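Local coordinates for protein Rik1-associated factor 1 (Schizosaccharomyces pombe, PDB 4O9D) that serves, through this WD-repeat propeller, in the Clr4 methyltransferase complex, which helps establish heterochromatin by methylating histone H3, at residues 19-33 and 397-409. Residues are numbered along the deposited sequence; the frame is centred on the assembly and turned at random.
Sequences FLKPWKHFNETSGDT and CCVGGDVNMYSLG
Lys21 to Phe26 pair antiparallel with Val403 to Ser407 in the closure of the beta-propeller: the N-terminal strand supplies the outer edge of the blade that the last WD repeat builds, the Velcro joint familiar from WD40 rings. A classic beta bulge breaks the pairing, since Trp23 N (2.8 Å) and Lys24 N (3.1 Å) both donate to Met405 O, and Lys24 O accepts Met405 N in return. The Trp23 indole runs alongside Met405, whose SD meets the ring edge at CZ3, 4.1 Å away, a Met-aromatic contact; Lys24 CG covers one indole face.

On the sheet face shared by His25 and Asn404, the imidazole swings back over the partner strand (chi1 161°), and ND1 gives Asn404 OD1 a nearly straight bond of 2.9 Å, the acceptor lying in the ring plane while the amide is turned 65° from it. A leucine in place of His25 would probably leave Asn404 OD1 without this donor and the amide freer to turn. Asn404 ND2 reaches Tyr406 OH only weakly.

Beyond the strands, the type II turn Cys398 to Gly401 tucks against the loop after Phe26. Gly400 N reaches Asp32 OD1 (2.8 Å, 175° at the hydrogen) from its syn side, though tilted out of the carboxylate plane, and Asn27 ND2 donates to Gly400 O at 3.1 Å. A water accepts from Thr33 N and donates to Cys398 O and Asp402 O, while Thr33 OG1 packs on Val403 CG2 at 3.3 Å.

Strand 403-407 thus lies between 21-26 and 393-398 in the four-stranded sheet, with 382-387 next; Phe26 and Met405 reach across to strand 44-49 of the first blade, and Lys24 NZ hydrogen-bonds to Glu418 O and forms a salt bridge with Glu70 OE1.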
loop_
_atom_site.group_PDB
_atom_site.type_symbol
_atom_site.label_atom_id
_atom_site.label_comp_id
_atom_site.label_asym_id
_atom_site.label_seq_id
_atom_site.Cartn_x
_atom_site.Cartn_y
_atom_site.Cartn_z
ATOM N N PHE A 19 7.803 5.730 -21.810
ATOM C CA PHE A 19 6.726 5.989 -22.770
ATOM C C PHE A 19 5.479 6.574 -22.134
ATOM O O PHE A 19 4.564 6.986 -22.837
ATOM C CB PHE A 19 6.374 4.710 -23.522
ATOM C CG PHE A 19 7.524 4.155 -24.303
ATOM C CD1 PHE A 19 8.136 4.928 -25.283
ATOM C CD2 PHE A 19 8.015 2.883 -24.051
ATOM C CE1 PHE A 19 9.208 4.445 -26.003
ATOM C CE2 PHE A 19 9.097 2.387 -24.776
ATOM C CZ PHE A 19 9.690 3.173 -25.750
ATOM N N LEU A 20 5.448 6.604 -20.805
ATOM C CA LEU A 20 4.343 7.204 -20.073
ATOM C C LEU A 20 4.382 8.724 -20.245
ATOM O O LEU A 20 5.403 9.373 -19.993
ATOM C CB LEU A 20 4.409 6.804 -18.585
ATOM C CG LEU A 20 4.089 5.318 -18.287
ATOM C CD1 LEU A 20 4.414 4.906 -16.846
ATOM C CD2 LEU A 20 2.632 5.022 -18.587
ATOM N N LYS A 21 3.273 9.299 -20.696
ATOM C CA LYS A 21 3.202 10.750 -20.834
ATOM C C LYS A 21 2.094 11.303 -19.941
ATOM O O LYS A 21 1.143 10.604 -19.625
ATOM C CB LYS A 21 2.959 11.135 -22.293
ATOM C CG LYS A 21 4.065 10.691 -23.254
ATOM C CD LYS A 21 5.433 11.288 -22.884
ATOM C CE LYS A 21 6.553 10.751 -23.775
ATOM N NZ LYS A 21 7.901 10.759 -23.100
ATOM N N PRO A 22 2.218 12.566 -19.522
ATOM C CA PRO A 22 1.136 13.141 -18.720
ATOM C C PRO A 22 -0.212 12.923 -19.382
ATOM O O PRO A 22 -0.318 12.984 -20.609
ATOM C CB PRO A 22 1.479 14.635 -18.671
ATOM C CG PRO A 22 2.520 14.837 -19.702
ATOM C CD PRO A 22 3.253 13.555 -19.848
ATOM N N TRP A 23 -1.228 12.646 -18.572
ATOM C CA TRP A 23 -2.537 12.332 -19.092
ATOM C C TRP A 23 -3.613 13.131 -18.380
ATOM O O TRP A 23 -4.323 13.909 -19.004
ATOM C CB TRP A 23 -2.822 10.839 -18.949
ATOM C CG TRP A 23 -4.120 10.473 -19.528
ATOM C CD1 TRP A 23 -4.608 10.865 -20.746
ATOM C CD2 TRP A 23 -5.125 9.640 -18.939
ATOM N NE1 TRP A 23 -5.854 10.331 -20.946
ATOM C CE2 TRP A 23 -6.196 9.575 -19.853
ATOM C CE3 TRP A 23 -5.226 8.946 -17.725
ATOM C CZ2 TRP A 23 -7.353 8.836 -19.598
ATOM C CZ3 TRP A 23 -6.377 8.214 -17.472
ATOM C CH2 TRP A 23 -7.427 8.170 -18.406
ATOM N N LYS A 24 -3.749 12.925 -17.072
ATOM C CA LYS A 24 -4.750 13.638 -16.305
ATOM C C LYS A 24 -4.161 14.150 -15.026
ATOM O O LYS A 24 -3.329 13.497 -14.402
ATOM C CB LYS A 24 -5.932 12.732 -15.966
ATOM C CG LYS A 24 -6.668 12.193 -17.160
ATOM C CD LYS A 24 -7.439 13.273 -17.869
ATOM C CE LYS A 24 -8.319 12.685 -18.954
ATOM N NZ LYS A 24 -8.961 13.751 -19.777
ATOM N N HIS A 25 -4.613 15.327 -14.633
ATOM C CA HIS A 25 -4.288 15.883 -13.341
ATOM C C HIS A 25 -5.591 16.169 -12.614
ATOM O O HIS A 25 -6.581 16.581 -13.227
ATOM C CB HIS A 25 -3.503 17.187 -13.456
ATOM C CG HIS A 25 -3.552 17.996 -12.202
ATOM N ND1 HIS A 25 -2.684 17.787 -11.153
ATOM C CD2 HIS A 25 -4.402 18.971 -11.800
ATOM C CE1 HIS A 25 -2.984 18.611 -10.164
ATOM N NE2 HIS A 25 -4.021 19.344 -10.533
ATOM N N PHE A 26 -5.577 15.972 -11.302
ATOM C CA PHE A 26 -6.775 16.089 -10.490
ATOM C C PHE A 26 -6.427 16.626 -9.101
ATOM O O PHE A 26 -5.447 16.194 -8.495
ATOM C CB PHE A 26 -7.425 14.694 -10.401
ATOM C CG PHE A 26 -8.637 14.624 -9.515
ATOM C CD1 PHE A 26 -9.889 14.992 -9.998
ATOM C CD2 PHE A 26 -8.544 14.131 -8.218
ATOM C CE1 PHE A 26 -11.021 14.907 -9.188
ATOM C CE2 PHE A 26 -9.673 14.048 -7.401
ATOM C CZ PHE A 26 -10.907 14.434 -7.888
ATOM N N ASN A 27 -7.222 17.576 -8.609
ATOM C CA ASN A 27 -7.113 18.070 -7.232
ATOM C C ASN A 27 -8.443 18.652 -6.774
ATOM O O ASN A 27 -8.639 19.866 -6.811
ATOM C CB ASN A 27 -6.037 19.164 -7.080
ATOM C CG ASN A 27 -5.810 19.574 -5.602
ATOM O OD1 ASN A 27 -6.680 19.363 -4.746
ATOM N ND2 ASN A 27 -4.642 20.145 -5.305
ATOM N N GLU A 28 -9.357 17.784 -6.367
ATOM C CA GLU A 28 -10.594 18.200 -5.712
ATOM C C GLU A 28 -10.472 17.672 -4.329
ATOM O O GLU A 28 -11.435 17.594 -3.561
ATOM C CB GLU A 28 -11.793 17.556 -6.383
ATOM C CG GLU A 28 -11.933 18.007 -7.813
ATOM C CD GLU A 28 -11.933 19.515 -7.916
ATOM O OE1 GLU A 28 -12.565 20.158 -7.043
ATOM O OE2 GLU A 28 -11.289 20.049 -8.851
ATOM N N THR A 29 -9.238 17.306 -4.029
ATOM C CA THR A 29 -8.948 16.431 -2.938
ATOM C C THR A 29 -8.986 17.185 -1.647
ATOM O O THR A 29 -8.270 18.179 -1.473
ATOM C CB THR A 29 -7.564 15.802 -3.115
ATOM O OG1 THR A 29 -7.598 14.895 -4.221
ATOM C CG2 THR A 29 -7.147 15.063 -1.860
ATOM N N SER A 30 -9.856 16.720 -0.757
ATOM C CA SER A 30 -9.745 17.046 0.646
ATOM C C SER A 30 -8.697 16.093 1.210
ATOM O O SER A 30 -8.873 14.871 1.156
ATOM C CB SER A 30 -11.089 16.862 1.346
ATOM O OG SER A 30 -11.614 15.565 1.131
ATOM N N GLY A 31 -7.590 16.652 1.699
ATOM C CA GLY A 31 -6.501 15.858 2.241
ATOM C C GLY A 31 -5.403 15.521 1.234
ATOM O O GLY A 31 -5.333 16.075 0.134
ATOM N N ASP A 32 -4.535 14.600 1.634
ATOM C CA ASP A 32 -3.484 14.110 0.780
ATOM C C ASP A 32 -3.879 12.749 0.258
ATOM O O ASP A 32 -4.313 11.908 1.024
ATOM C CB ASP A 32 -2.186 13.979 1.582
ATOM C CG ASP A 32 -1.579 15.324 1.939
ATOM O OD1 ASP A 32 -1.856 16.305 1.225
ATOM O OD2 ASP A 32 -0.822 15.388 2.937
ATOM N N THR A 33 -3.711 12.511 -1.040
ATOM C CA THR A 33 -3.988 11.193 -1.571
ATOM C C THR A 33 -2.885 10.230 -1.140
ATOM O O THR A 33 -1.699 10.424 -1.470
ATOM C CB THR A 33 -4.158 11.215 -3.083
ATOM O OG1 THR A 33 -5.203 12.140 -3.416
ATOM C CG2 THR A 33 -4.534 9.810 -3.620
ATOM N N CYS A 397 1.201 11.253 -6.417
ATOM C CA CYS A 397 0.476 12.248 -5.607
ATOM C C CYS A 397 1.428 13.014 -4.693
ATOM O O CYS A 397 2.471 12.489 -4.300
ATOM C CB CYS A 397 -0.556 11.563 -4.725
ATOM S SG CYS A 397 -1.488 10.221 -5.487
ATOM N N CYS A 398 1.063 14.236 -4.311
ATOM C CA CYS A 398 1.940 15.019 -3.434
ATOM C C CYS A 398 1.150 15.750 -2.367
ATOM O O CYS A 398 -0.070 15.797 -2.410
ATOM C CB CYS A 398 2.805 15.999 -4.239
ATOM S SG CYS A 398 1.907 17.367 -5.056
ATOM N N VAL A 399 1.855 16.279 -1.377
ATOM C CA VAL A 399 1.212 17.012 -0.314
ATOM C C VAL A 399 0.385 18.151 -0.894
ATOM O O VAL A 399 0.869 18.886 -1.732
ATOM C CB VAL A 399 2.243 17.586 0.658
ATOM C CG1 VAL A 399 1.565 18.509 1.658
ATOM C CG2 VAL A 399 2.969 16.442 1.375
ATOM N N GLY A 400 -0.867 18.275 -0.447
ATOM C CA GLY A 400 -1.724 19.365 -0.883
ATOM C C GLY A 400 -2.775 18.944 -1.896
ATOM O O GLY A 400 -3.462 19.796 -2.460
ATOM N N GLY A 401 -2.886 17.640 -2.150
ATOM C CA GLY A 401 -3.978 17.121 -2.947
ATOM C C GLY A 401 -3.735 16.878 -4.426
ATOM O O GLY A 401 -4.632 16.362 -5.098
ATOM N N ASP A 402 -2.561 17.227 -4.955
ATOM C CA ASP A 402 -2.296 16.970 -6.370
ATOM C C ASP A 402 -2.236 15.482 -6.660
ATOM O O ASP A 402 -1.576 14.734 -5.958
ATOM C CB ASP A 402 -0.983 17.615 -6.833
ATOM C CG ASP A 402 -1.161 19.081 -7.222
ATOM O OD1 ASP A 402 -2.315 19.485 -7.489
ATOM O OD2 ASP A 402 -0.162 19.825 -7.258
ATOM N N VAL A 403 -2.914 15.073 -7.720
ATOM C CA VAL A 403 -2.794 13.721 -8.250
ATOM C C VAL A 403 -2.486 13.775 -9.746
ATOM O O VAL A 403 -3.323 14.225 -10.542
ATOM C CB VAL A 403 -4.100 12.918 -8.015
ATOM C CG1 VAL A 403 -4.004 11.506 -8.633
ATOM C CG2 VAL A 403 -4.368 12.821 -6.552
ATOM N N ASN A 404 -1.278 13.353 -10.126
ATOM C CA ASN A 404 -0.916 13.266 -11.535
ATOM C C ASN A 404 -1.004 11.848 -12.078
ATOM O O ASN A 404 -0.447 10.917 -11.496
ATOM C CB ASN A 404 0.497 13.824 -11.776
ATOM C CG ASN A 404 0.572 15.325 -11.553
ATOM O OD1 ASN A 404 -0.446 15.980 -11.363
ATOM N ND2 ASN A 404 1.773 15.871 -11.586
ATOM N N MET A 405 -1.702 11.691 -13.199
ATOM C CA MET A 405 -1.779 10.405 -13.893
ATOM C C MET A 405 -1.025 10.422 -15.230
ATOM O O MET A 405 -1.285 11.292 -16.089
ATOM C CB MET A 405 -3.234 10.033 -14.196
ATOM C CG MET A 405 -4.035 9.458 -13.042
ATOM S SD MET A 405 -5.080 8.075 -13.606
ATOM C CE MET A 405 -5.660 7.452 -12.039
ATOM N N TYR A 406 -0.135 9.446 -15.416
ATOM C CA TYR A 406 0.624 9.304 -16.655
ATOM C C TYR A 406 0.159 8.051 -17.378
ATOM O O TYR A 406 -0.107 7.039 -16.746
ATOM C CB TYR A 406 2.124 9.247 -16.360
ATOM C CG TYR A 406 2.592 10.432 -15.556
ATOM C CD1 TYR A 406 2.383 10.483 -14.183
ATOM C CD2 TYR A 406 3.226 11.517 -16.172
ATOM C CE1 TYR A 406 2.794 11.581 -13.439
ATOM C CE2 TYR A 406 3.641 12.608 -15.442
ATOM C CZ TYR A 406 3.424 12.636 -14.082
ATOM O OH TYR A 406 3.809 13.729 -13.344
ATOM N N SER A 407 0.036 8.117 -18.700
ATOM C CA SER A 407 -0.437 6.963 -19.458
ATOM C C SER A 407 0.348 6.800 -20.753
ATOM O O SER A 407 0.995 7.728 -21.219
ATOM C CB SER A 407 -1.926 7.111 -19.780
ATOM O OG SER A 407 -2.433 5.934 -20.375
ATOM N N LEU A 408 0.271 5.620 -21.340
ATOM C CA LEU A 408 0.835 5.416 -22.662
ATOM C C LEU A 408 0.011 6.198 -23.695
ATOM O O LEU A 408 0.121 5.975 -24.901
ATOM C CB LEU A 408 0.886 3.918 -22.981
ATOM C CG LEU A 408 1.895 3.141 -22.128
ATOM C CD1 LEU A 408 1.998 1.689 -22.579
ATOM C CD2 LEU A 408 3.269 3.797 -22.188
ATOM N N GLY A 409 -0.828 7.110 -23.201
ATOM C CA GLY A 409 -1.496 8.101 -24.029
ATOM C C GLY A 409 -0.895 9.484 -23.817
ATOM O O GLY A 409 -1.566 10.506 -23.986
HETATM O O HOH W 1 -2.464 14.184 -2.978
#